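Local coordinates for protein carbohydrate kinase, pfkB family (Enterococcus faecalis, PDB 3KTN) that probably phosphorylates a sugar acid such as 2-keto-3-deoxygluconate, as a magnesium-binding kinase of the PfkB (ribokinase-like) family, at residues A149-A154 against Y187-P192. Residues are numbered along the deposited sequence; the frame is centred on the assembly and turned at random.
Sequences AALILA and YERILP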
ATOM      1  N   ALA A 149      12.407 -36.311 -18.432  1.00 44.80           N
ATOM      2  CA  ALA A 149      13.618 -35.684 -17.917  1.00 42.66           C
ATOM      3  C   ALA A 149      13.861 -36.106 -16.474  1.00 40.81           C
ATOM      4  O   ALA A 149      14.994 -36.388 -16.085  1.00 40.76           O
ATOM      5  CB  ALA A 149      13.509 -34.163 -18.008  1.00 43.13           C
ATOM      6  N   ALA A 150      12.795 -36.160 -15.684  1.00 40.15           N
ATOM      7  CA  ALA A 150      12.919 -36.547 -14.284  1.00 42.30           C
ATOM      8  C   ALA A 150      13.432 -37.984 -14.156  1.00 42.72           C
ATOM      9  O   ALA A 150      14.345 -38.259 -13.375  1.00 43.77           O
ATOM     10  CB  ALA A 150      11.568 -36.399 -13.580  1.00 40.88           C
ATOM     11  N   LEU A 151      12.847 -38.893 -14.930  1.00 43.62           N
ATOM     12  CA  LEU A 151      13.243 -40.299 -14.905  1.00 44.65           C
ATOM     13  C   LEU A 151      14.710 -40.466 -15.293  1.00 45.07           C
ATOM     14  O   LEU A 151      15.462 -41.178 -14.626  1.00 46.51           O
ATOM     15  CB  LEU A 151      12.342 -41.108 -15.842  1.00 43.17           C
ATOM     16  CG  LEU A 151      10.879 -41.112 -15.381  1.00 42.51           C
ATOM     17  CD1 LEU A 151       9.984 -41.759 -16.419  1.00 42.75           C
ATOM     18  CD2 LEU A 151      10.784 -41.844 -14.054  1.00 41.99           C
ATOM     19  N   ILE A 152      15.120 -39.798 -16.363  1.00 45.39           N
ATOM     20  CA  ILE A 152      16.504 -39.872 -16.811  1.00 44.64           C
ATOM     21  C   ILE A 152      17.448 -39.346 -15.736  1.00 45.74           C
ATOM     22  O   ILE A 152      18.512 -39.922 -15.493  1.00 47.29           O
ATOM     23  CB  ILE A 152      16.703 -39.064 -18.107  1.00 45.01           C
ATOM     24  CG1 ILE A 152      16.069 -39.824 -19.277  1.00 45.94           C
ATOM     25  CG2 ILE A 152      18.186 -38.794 -18.346  1.00 42.23           C
ATOM     26  CD1 ILE A 152      16.128 -39.087 -20.605  1.00 46.08           C
ATOM     27  N   LEU A 153      17.060 -38.255 -15.085  1.00 44.94           N
ATOM     28  CA  LEU A 153      17.891 -37.672 -14.039  1.00 43.00           C
ATOM     29  C   LEU A 153      18.058 -38.621 -12.860  1.00 41.65           C
ATOM     30  O   LEU A 153      19.148 -38.740 -12.301  1.00 40.53           O
ATOM     31  CB  LEU A 153      17.286 -36.353 -13.549  1.00 44.19           C
ATOM     32  CG  LEU A 153      17.948 -35.719 -12.323  1.00 42.91           C
ATOM     33  CD1 LEU A 153      19.440 -35.544 -12.560  1.00 42.87           C
ATOM     34  CD2 LEU A 153      17.286 -34.374 -12.039  1.00 44.16           C
ATOM     35  N   ALA A 154      16.973 -39.286 -12.478  1.00 40.91           N
ATOM     36  CA  ALA A 154      17.007 -40.224 -11.361  1.00 42.53           C
ATOM     37  C   ALA A 154      17.951 -41.381 -11.690  1.00 43.94           C
ATOM     38  O   ALA A 154      18.810 -41.739 -10.884  1.00 43.41           O
ATOM     39  CB  ALA A 154      15.603 -40.750 -11.073  1.00 40.88           C
ATOM     40  N   TYR A 187       5.181 -43.172 -11.002  1.00 45.92           N
ATOM     41  CA  TYR A 187       5.845 -43.216  -9.707  1.00 47.24           C
ATOM     42  C   TYR A 187       6.584 -44.547  -9.547  1.00 47.73           C
ATOM     43  O   TYR A 187       7.708 -44.592  -9.033  1.00 47.07           O
ATOM     44  CB  TYR A 187       4.818 -43.036  -8.582  1.00 49.71           C
ATOM     45  CG  TYR A 187       4.438 -41.589  -8.311  1.00 52.79           C
ATOM     46  CD1 TYR A 187       4.118 -40.716  -9.352  1.00 54.03           C
ATOM     47  CD2 TYR A 187       4.392 -41.096  -7.008  1.00 54.32           C
ATOM     48  CE1 TYR A 187       3.763 -39.386  -9.100  1.00 53.89           C
ATOM     49  CE2 TYR A 187       4.038 -39.768  -6.746  1.00 53.85           C
ATOM     50  CZ  TYR A 187       3.725 -38.921  -7.796  1.00 53.52           C
ATOM     51  OH  TYR A 187       3.374 -37.615  -7.534  1.00 53.57           O
ATOM     52  N   GLU A 188       5.958 -45.631  -9.999  1.00 47.27           N
ATOM     53  CA  GLU A 188       6.577 -46.949  -9.893  1.00 48.09           C
ATOM     54  C   GLU A 188       7.878 -46.982 -10.684  1.00 45.97           C
ATOM     55  O   GLU A 188       8.806 -47.706 -10.336  1.00 45.23           O
ATOM     56  CB  GLU A 188       5.609 -48.032 -10.384  1.00 48.77           C
ATOM     57  CG  GLU A 188       4.322 -48.063  -9.571  1.00 52.97           C
ATOM     58  CD  GLU A 188       3.376 -49.184  -9.961  1.00 56.06           C
ATOM     59  OE1 GLU A 188       3.225 -49.453 -11.174  1.00 58.43           O
ATOM     60  OE2 GLU A 188       2.766 -49.784  -9.047  1.00 56.61           O
ATOM     61  N   ARG A 189       7.956 -46.166 -11.730  1.00 45.10           N
ATOM     62  CA  ARG A 189       9.154 -46.110 -12.557  1.00 44.76           C
ATOM     63  C   ARG A 189      10.320 -45.384 -11.894  1.00 44.98           C
ATOM     64  O   ARG A 189      11.477 -45.766 -12.079  1.00 44.63           O
ATOM     65  CB  ARG A 189       8.836 -45.446 -13.898  1.00 44.69           C
ATOM     66  CG  ARG A 189       7.808 -46.197 -14.723  1.00 45.09           C
ATOM     67  CD  ARG A 189       7.431 -45.432 -15.977  1.00 44.81           C
ATOM     68  NE  ARG A 189       8.572 -45.227 -16.863  1.00 45.10           N
ATOM     69  CZ  ARG A 189       8.494 -44.595 -18.031  1.00 46.35           C
ATOM     70  NH1 ARG A 189       7.328 -44.111 -18.446  1.00 45.75           N
ATOM     71  NH2 ARG A 189       9.575 -44.449 -18.785  1.00 45.21           N
ATOM     72  N   ILE A 190      10.030 -44.345 -11.112  1.00 44.05           N
ATOM     73  CA  ILE A 190      11.106 -43.590 -10.467  1.00 41.73           C
ATOM     74  C   ILE A 190      11.468 -44.094  -9.076  1.00 40.09           C
ATOM     75  O   ILE A 190      12.625 -44.009  -8.664  1.00 40.20           O
ATOM     76  CB  ILE A 190      10.766 -42.076 -10.363  1.00 41.70           C
ATOM     77  CG1 ILE A 190      12.031 -41.280 -10.026  1.00 42.24           C
ATOM     78  CG2 ILE A 190       9.715 -41.848  -9.279  1.00 39.49           C
ATOM     79  CD1 ILE A 190      11.844 -39.765 -10.038  1.00 43.18           C
ATOM     80  N   LEU A 191      10.487 -44.624  -8.356  1.00 40.25           N
ATOM     81  CA  LEU A 191      10.723 -45.122  -7.004  1.00 41.50           C
ATOM     82  C   LEU A 191      11.928 -46.050  -6.837  1.00 43.66           C
ATOM     83  O   LEU A 191      12.610 -46.001  -5.813  1.00 43.52           O
ATOM     84  CB  LEU A 191       9.454 -45.795  -6.475  1.00 42.09           C
ATOM     85  CG  LEU A 191       8.393 -44.776  -6.031  1.00 41.73           C
ATOM     86  CD1 LEU A 191       7.047 -45.447  -5.801  1.00 36.99           C
ATOM     87  CD2 LEU A 191       8.885 -44.095  -4.762  1.00 39.19           C
ATOM     88  N   PRO A 192      12.207 -46.910  -7.832  1.00 44.05           N
ATOM     89  CA  PRO A 192      13.357 -47.813  -7.706  1.00 45.60           C
ATOM     90  C   PRO A 192      14.700 -47.085  -7.577  1.00 47.24           C
ATOM     91  O   PRO A 192      15.697 -47.673  -7.159  1.00 48.12           O
ATOM     92  CB  PRO A 192      13.279 -48.649  -8.982  1.00 46.13           C
ATOM     93  CG  PRO A 192      11.803 -48.722  -9.240  1.00 46.69           C
ATOM     94  CD  PRO A 192      11.368 -47.294  -8.981  1.00 44.47           C
TER
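Arg189 and Ile190, neighbours near the end of helix 177-190, receive the two methyl branches of Leu151 from helix 144-159. Arg189 comes first along the segment and lies at the exposed margin. Its chain is extended as far as CD and then bends at chi3 (62°), which turns the guanidinium across the end of the leucine. Leu151 CD1 sits over the centre of one face of that flat group, 3.6 Å from Arg189 CZ. The contact is van der Waals: the face of a guanidinium can rest on a methyl while its N-H groups, which lie in its plane, are directed elsewhere. An arginine therefore suits this edge, its guanidinium face covering a buried leucine and its charge staying near solvent.

Ile190 follows on the buried side. Leu151 CD2, the other branch, packs 3.7 Å from Ile190 CB, so the leucine straddles two consecutive residues. With CG1 anti to the backbone N (chi1 -165°), the CG1-CD1 arm of Ile190 lies against Ala154, with CG1 3.8 Å from Ala154 CB. The small side chain of Ala154 allows this close packing, whereas Ala150, one turn earlier, stays at the margin. The CA atoms of Leu151 and Ile190 are 5.9 Å apart, the closest such pair. Ile135 of strand 132-135 touches Ala150, Ala154 and Ile190, and Leu140 adds to the apolar cluster. Lying away from the magnesium site, this is the packing of two adjacent helices on the same face of the central, largely parallel sheet of the ribokinase-like alpha/beta fold.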